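Local coordinates for periplasmic protein-probably involved in high-affinity Fe2+ transport (PDB 5I0Y) that probably takes part in high-affinity iron uptake as a copper-binding periplasmic protein whose copper site is required for iron transport, at residues N15-A20 / A47-V52; A21-P26 / Y145-V150. The protein carries 1 engineered substitution. All coordinates share one frame; numbering follows the deposited sequence.

Contact 1 (N15-A20 / A47-V52); sequences NEMELA and ADIHAV
The imidazole of H50 meets E18 through a water: water 1 lies in the ring plane at its edge, 2.8 Å from H50 ND1, and donates to E18 O. The ring of W64, outside the two segments, also meets the imidazole. E18 and H50 face each other in an antiparallel beta pairing, in which strand 17-24 runs beside strand 43-51 in the sheet of this beta-sandwich protein; over the short segments the strand directions differ by 170°. E18 and H50 form one hydrogen-bonded pair and A20 and D48 the other. E18 N reaches H50 O at 2.8 Å, nearly along the C=O axis, whereas the return bond from H50 N to E18 O is longer, at 3.2 Å. With water 1 added, E18 O is gripped by two donors. The side chains of E18, A20, H50 and D48 line one face of the sheet, the D48 side chain about 9 Å from a bound copper ion.

L19 and I49 turn to the other, buried face, where F141 and I116 also pack against L19. L19 CD2 lies 3.8 Å from I49 CG1 and nearly as close to CD1. I49 CG2 stays near L19 CD2 but also meets M17 SD at 3.8 Å, which M17 reaches with CG beside its backbone N (chi1 -62°) and an extended chi2. At the strand end V52 takes over: its CG1 methyl packs on E18 CB, and V52 N donates to E16 O at 3.0 Å, a straight bond (171° at the hydrogen) that arrives from above the carbonyl plane.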
loop_
_atom_site.group_PDB
_atom_site.type_symbol
_atom_site.label_atom_id
_atom_site.label_comp_id
_atom_site.label_asym_id
_atom_site.label_seq_id
_atom_site.Cartn_x
_atom_site.Cartn_y
_atom_site.Cartn_z
ATOM N N ASN B 15 4.015 17.177 -5.728
ATOM C CA ASN B 15 4.537 16.600 -4.492
ATOM C C ASN B 15 5.435 15.399 -4.749
ATOM O O ASN B 15 5.430 14.416 -3.999
ATOM C CB ASN B 15 3.402 16.249 -3.527
ATOM C CG ASN B 15 2.717 17.475 -2.972
ATOM O OD1 ASN B 15 1.493 17.537 -2.866
ATOM N ND2 ASN B 15 3.519 18.466 -2.615
ATOM N N GLU B 16 6.227 15.483 -5.811
ATOM C CA GLU B 16 7.205 14.451 -6.136
ATOM C C GLU B 16 6.553 13.102 -6.437
ATOM O O GLU B 16 7.115 12.024 -6.177
ATOM C CB GLU B 16 8.247 14.346 -5.009
ATOM C CG GLU B 16 9.187 15.549 -4.938
ATOM C CD GLU B 16 8.851 16.634 -3.928
ATOM O OE1 GLU B 16 9.692 17.557 -3.838
ATOM O OE2 GLU B 16 7.820 16.620 -3.218
ATOM N N MET B 17 5.370 13.194 -7.034
ATOM C CA MET B 17 4.617 12.032 -7.546
ATOM C C MET B 17 4.116 12.345 -8.944
ATOM O O MET B 17 3.878 13.513 -9.257
ATOM C CB MET B 17 3.399 11.722 -6.665
ATOM C CG MET B 17 3.729 11.346 -5.222
ATOM S SD MET B 17 2.246 11.232 -4.211
ATOM C CE MET B 17 1.796 12.958 -4.109
ATOM N N GLU B 18 3.947 11.316 -9.766
ATOM C CA GLU B 18 3.245 11.446 -11.042
ATOM C C GLU B 18 1.875 10.830 -10.842
ATOM O O GLU B 18 1.777 9.681 -10.405
ATOM C CB GLU B 18 3.995 10.757 -12.189
ATOM C CG GLU B 18 3.522 11.170 -13.585
ATOM C CD GLU B 18 3.828 12.624 -13.932
ATOM O OE1 GLU B 18 4.679 13.242 -13.271
ATOM O OE2 GLU B 18 3.214 13.148 -14.898
ATOM N N LEU B 19 0.832 11.607 -11.137
ATOM C CA LEU B 19 -0.537 11.224 -10.859
ATOM C C LEU B 19 -1.318 11.221 -12.146
ATOM O O LEU B 19 -1.434 12.255 -12.801
ATOM C CB LEU B 19 -1.177 12.188 -9.864
ATOM C CG LEU B 19 -0.378 12.407 -8.574
ATOM C CD1 LEU B 19 0.442 13.696 -8.606
ATOM C CD2 LEU B 19 -1.327 12.420 -7.397
ATOM N N ALA B 20 -1.851 10.059 -12.511
ATOM C CA ALA B 20 -2.636 9.914 -13.739
ATOM C C ALA B 20 -4.004 9.325 -13.428
ATOM O O ALA B 20 -4.153 8.536 -12.483
ATOM C CB ALA B 20 -1.913 9.016 -14.726
ATOM N N ALA B 47 -6.865 5.794 -10.063
ATOM C CA ALA B 47 -5.782 6.743 -9.870
ATOM C C ALA B 47 -4.471 5.985 -9.896
ATOM O O ALA B 47 -4.288 5.030 -9.130
ATOM C CB ALA B 47 -5.945 7.466 -8.548
ATOM N N ASP B 48 -3.595 6.365 -10.821
ATOM C CA ASP B 48 -2.257 5.804 -10.925
ATOM C C ASP B 48 -1.302 6.808 -10.345
ATOM O O ASP B 48 -1.155 7.915 -10.870
ATOM C CB ASP B 48 -1.880 5.535 -12.375
ATOM C CG ASP B 48 -2.410 4.223 -12.868
ATOM O OD1 ASP B 48 -2.888 3.429 -12.029
ATOM O OD2 ASP B 48 -2.323 3.986 -14.095
ATOM N N ILE B 49 -0.660 6.423 -9.253
ATOM C CA ILE B 49 0.179 7.354 -8.491
ATOM C C ILE B 49 1.488 6.693 -8.068
ATOM O O ILE B 49 1.498 5.705 -7.335
ATOM C CB ILE B 49 -0.573 7.911 -7.264
ATOM C CG1 ILE B 49 -1.860 8.640 -7.695
ATOM C CG2 ILE B 49 0.339 8.848 -6.478
ATOM C CD1 ILE B 49 -2.822 8.917 -6.567
ATOM N N HIS B 50 2.591 7.275 -8.528
ATOM C CA HIS B 50 3.937 6.748 -8.236
ATOM C C HIS B 50 4.905 7.855 -7.962
ATOM O O HIS B 50 4.734 8.960 -8.471
ATOM C CB HIS B 50 4.433 5.906 -9.399
ATOM C CG HIS B 50 3.522 4.757 -9.690
ATOM N ND1 HIS B 50 2.386 4.892 -10.412
ATOM C CD2 HIS B 50 3.590 3.430 -9.299
ATOM C CE1 HIS B 50 1.763 3.700 -10.472
ATOM N NE2 HIS B 50 2.484 2.814 -9.771
ATOM N N ALA B 51 5.914 7.592 -7.138
ATOM C CA ALA B 51 6.946 8.585 -6.890
ATOM C C ALA B 51 7.672 8.924 -8.174
ATOM O O ALA B 51 7.826 8.073 -9.055
ATOM C CB ALA B 51 7.955 8.065 -5.881
ATOM N N VAL B 52 8.140 10.167 -8.262
ATOM C CA VAL B 52 9.157 10.534 -9.254
ATOM C C VAL B 52 10.486 10.749 -8.540
ATOM O O VAL B 52 10.534 10.784 -7.303
ATOM C CB VAL B 52 8.743 11.747 -10.131
ATOM C CG1 VAL B 52 7.548 11.381 -11.020
ATOM C CG2 VAL B 52 8.477 12.983 -9.289
HETATM O O HOH W 1 1.780 7.203 -11.917
#

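Contact 2 (A21-P26 / Y145-V150); sequences AVYLQP and YEFKYV
A chi1 of 64° sets the ring of Y23 between its own backbone N and carbonyl carbon and carries it across to Y149, whose CG is anti to the backbone N (chi1 174°). The two rings form an offset edge-to-face pair: the edge of Y149 is turned to the face of Y23, with centroids 6.0 Å apart and planes at 72°. Y23 CE1 and Y149 CD1 make the nearest touch, at 4.2 Å. Y23 CE2, the other carbon beside CZ, meets F147 CD1 at 4.2 Å, obliquely to both rings, so the tyrosine touches two aromatic side chains of strand 141-149 at different places on its ring. Its hydroxyl ends at water 2, 2.7 Å from Y23 OH, and this water accepts a hydrogen bond from V150 N, coupling the tyrosine to the main chain just beyond the strand.

Further back along both strands, the A21 methyl sits over one face of the Y145 ring, a CH-pi contact with CB 3.8 Å from the centroid and close to the ring normal. The Y145 hydroxyl is hydrogen-bonded to L19 O, on the same strand as A21, and Y114 meets the Y145 ring.

No hydrogen bond runs directly between the segments, and their strand axes come no nearer than 9.2 Å. Strands 17-24 and 141-149 are therefore joined through side chains, with A8 of strand 6-14 touching A21, Y23 and F147. Such face-to-face packing of strands through a buried, largely aromatic layer is characteristic of the interior of a beta sandwich.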
loop_
_atom_site.group_PDB
_atom_site.type_symbol
_atom_site.label_atom_id
_atom_site.label_comp_id
_atom_site.label_asym_id
_atom_site.label_seq_id
_atom_site.Cartn_x
_atom_site.Cartn_y
_atom_site.Cartn_z
ATOM N N ALA B 21 -5.008 9.732 -14.196
ATOM C CA ALA B 21 -6.317 9.098 -14.155
ATOM C C ALA B 21 -6.387 8.155 -15.344
ATOM O O ALA B 21 -5.955 8.504 -16.441
ATOM C CB ALA B 21 -7.408 10.146 -14.223
ATOM N N VAL B 22 -6.906 6.951 -15.124
ATOM C CA VAL B 22 -7.109 6.011 -16.216
ATOM C C VAL B 22 -8.409 5.281 -15.972
ATOM O O VAL B 22 -8.958 5.322 -14.873
ATOM C CB VAL B 22 -5.955 4.993 -16.365
ATOM C CG1 VAL B 22 -4.662 5.683 -16.778
ATOM C CG2 VAL B 22 -5.763 4.207 -15.080
ATOM N N TYR B 23 -8.910 4.630 -17.010
ATOM C CA TYR B 23 -10.104 3.809 -16.887
ATOM C C TYR B 23 -10.002 2.560 -17.762
ATOM O O TYR B 23 -9.204 2.479 -18.686
ATOM C CB TYR B 23 -11.390 4.613 -17.166
ATOM C CG TYR B 23 -11.504 5.143 -18.568
ATOM C CD1 TYR B 23 -12.224 4.455 -19.544
ATOM C CD2 TYR B 23 -10.902 6.341 -18.923
ATOM C CE1 TYR B 23 -12.330 4.947 -20.834
ATOM C CE2 TYR B 23 -11.001 6.840 -20.211
ATOM C CZ TYR B 23 -11.720 6.146 -21.157
ATOM O OH TYR B 23 -11.803 6.667 -22.432
ATOM N N LEU B 24 -10.816 1.574 -17.420
ATOM C CA LEU B 24 -10.875 0.307 -18.156
ATOM C C LEU B 24 -12.272 -0.267 -17.943
ATOM O O LEU B 24 -13.121 0.352 -17.294
ATOM C CB LEU B 24 -9.785 -0.666 -17.674
ATOM C CG LEU B 24 -9.833 -1.032 -16.185
ATOM C CD1 LEU B 24 -9.320 -2.451 -15.946
ATOM C CD2 LEU B 24 -9.042 -0.049 -15.339
ATOM N N GLN B 25 -12.516 -1.472 -18.469
ATOM C CA GLN B 25 -13.805 -2.110 -18.230
ATOM C C GLN B 25 -14.032 -2.387 -16.751
ATOM O O GLN B 25 -13.065 -2.508 -15.984
ATOM C CB GLN B 25 -14.064 -3.371 -19.082
ATOM C CG GLN B 25 -12.886 -3.947 -19.835
ATOM C CD GLN B 25 -12.007 -4.867 -19.006
ATOM O OE1 GLN B 25 -12.089 -4.907 -17.775
ATOM N NE2 GLN B 25 -11.143 -5.613 -19.687
ATOM N N PRO B 26 -15.309 -2.465 -16.338
ATOM C CA PRO B 26 -15.611 -2.825 -14.966
ATOM C C PRO B 26 -14.952 -4.158 -14.599
ATOM O O PRO B 26 -14.730 -5.029 -15.450
ATOM C CB PRO B 26 -17.138 -2.948 -14.948
ATOM C CG PRO B 26 -17.592 -2.057 -16.076
ATOM C CD PRO B 26 -16.539 -2.214 -17.128
ATOM N N TYR B 145 -8.385 16.475 -14.275
ATOM C CA TYR B 145 -8.166 15.850 -15.585
ATOM C C TYR B 145 -9.356 16.157 -16.457
ATOM O O TYR B 145 -10.478 16.193 -15.961
ATOM C CB TYR B 145 -8.045 14.316 -15.436
ATOM C CG TYR B 145 -6.962 13.916 -14.472
ATOM C CD1 TYR B 145 -5.642 13.816 -14.897
ATOM C CD2 TYR B 145 -7.246 13.678 -13.137
ATOM C CE1 TYR B 145 -4.626 13.482 -14.012
ATOM C CE2 TYR B 145 -6.248 13.325 -12.250
ATOM C CZ TYR B 145 -4.942 13.242 -12.690
ATOM O OH TYR B 145 -3.941 12.897 -11.819
ATOM N N GLU B 146 -9.111 16.357 -17.746
ATOM C CA GLU B 146 -10.178 16.540 -18.730
ATOM C C GLU B 146 -10.027 15.488 -19.810
ATOM O O GLU B 146 -8.937 15.228 -20.294
ATOM C CB GLU B 146 -10.127 17.941 -19.338
ATOM C CG GLU B 146 -10.485 19.051 -18.360
ATOM C CD GLU B 146 -10.560 20.433 -18.983
ATOM O OE1 GLU B 146 -10.262 20.578 -20.184
ATOM O OE2 GLU B 146 -10.922 21.382 -18.255
ATOM N N PHE B 147 -11.132 14.854 -20.168
ATOM C CA PHE B 147 -11.082 13.770 -21.128
ATOM C C PHE B 147 -12.403 13.625 -21.853
ATOM O O PHE B 147 -13.447 14.009 -21.329
ATOM C CB PHE B 147 -10.653 12.436 -20.460
ATOM C CG PHE B 147 -11.608 11.921 -19.405
ATOM C CD1 PHE B 147 -12.396 10.803 -19.664
ATOM C CD2 PHE B 147 -11.685 12.509 -18.142
ATOM C CE1 PHE B 147 -13.266 10.308 -18.702
ATOM C CE2 PHE B 147 -12.549 12.019 -17.176
ATOM C CZ PHE B 147 -13.336 10.913 -17.454
ATOM N N LYS B 148 -12.329 13.054 -23.050
ATOM C CA LYS B 148 -13.516 12.694 -23.805
ATOM C C LYS B 148 -13.825 11.218 -23.576
ATOM O O LYS B 148 -12.992 10.344 -23.824
ATOM C CB LYS B 148 -13.328 13.008 -25.286
ATOM C CG LYS B 148 -14.635 12.997 -26.063
ATOM C CD LYS B 148 -14.387 12.964 -27.558
ATOM C CE LYS B 148 -15.681 12.726 -28.319
ATOM N NZ LYS B 148 -15.475 12.020 -29.614
ATOM N N TYR B 149 -15.014 10.948 -23.062
ATOM C CA TYR B 149 -15.473 9.584 -22.845
ATOM C C TYR B 149 -16.452 9.178 -23.944
ATOM O O TYR B 149 -17.477 9.832 -24.132
ATOM C CB TYR B 149 -16.138 9.452 -21.468
ATOM C CG TYR B 149 -16.755 8.099 -21.235
ATOM C CD1 TYR B 149 -15.952 6.969 -21.086
ATOM C CD2 TYR B 149 -18.139 7.942 -21.179
ATOM C CE1 TYR B 149 -16.516 5.724 -20.884
ATOM C CE2 TYR B 149 -18.706 6.703 -20.978
ATOM C CZ TYR B 149 -17.891 5.601 -20.830
ATOM O OH TYR B 149 -18.475 4.379 -20.642
ATOM N N VAL B 150 -16.132 8.099 -24.655
ATOM C CA VAL B 150 -16.976 7.618 -25.754
ATOM C C VAL B 150 -17.519 6.219 -25.482
ATOM O O VAL B 150 -18.378 5.714 -26.208
ATOM C CB VAL B 150 -16.251 7.678 -27.125
ATOM C CG1 VAL B 150 -16.061 9.125 -27.568
ATOM C CG2 VAL B 150 -14.921 6.936 -27.100
HETATM O O HOH W 2 -13.930 6.337 -24.070
#

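From the N terminus, strand 17-24 enters contact 1 with its first half and continues directly into contact 2 with its second. Contact 1 closes a loop with 26 residues between its segments and pairs the neighbouring strands 17-24 and 43-51. Contact 2 closes a far longer excursion of 118 residues, ending at strand 141-149, an outermost strand of the same sheet. Their segments alternate along the chain, so the two closures cross, and residues 47-52 lie within the span closed by contact 2. The bond of the Y145 hydroxyl ties contact 2 directly to contact 1. Strand 17-24 thus combines backbone pairing with strand 43-51 and side-chain packing against strand 141-149.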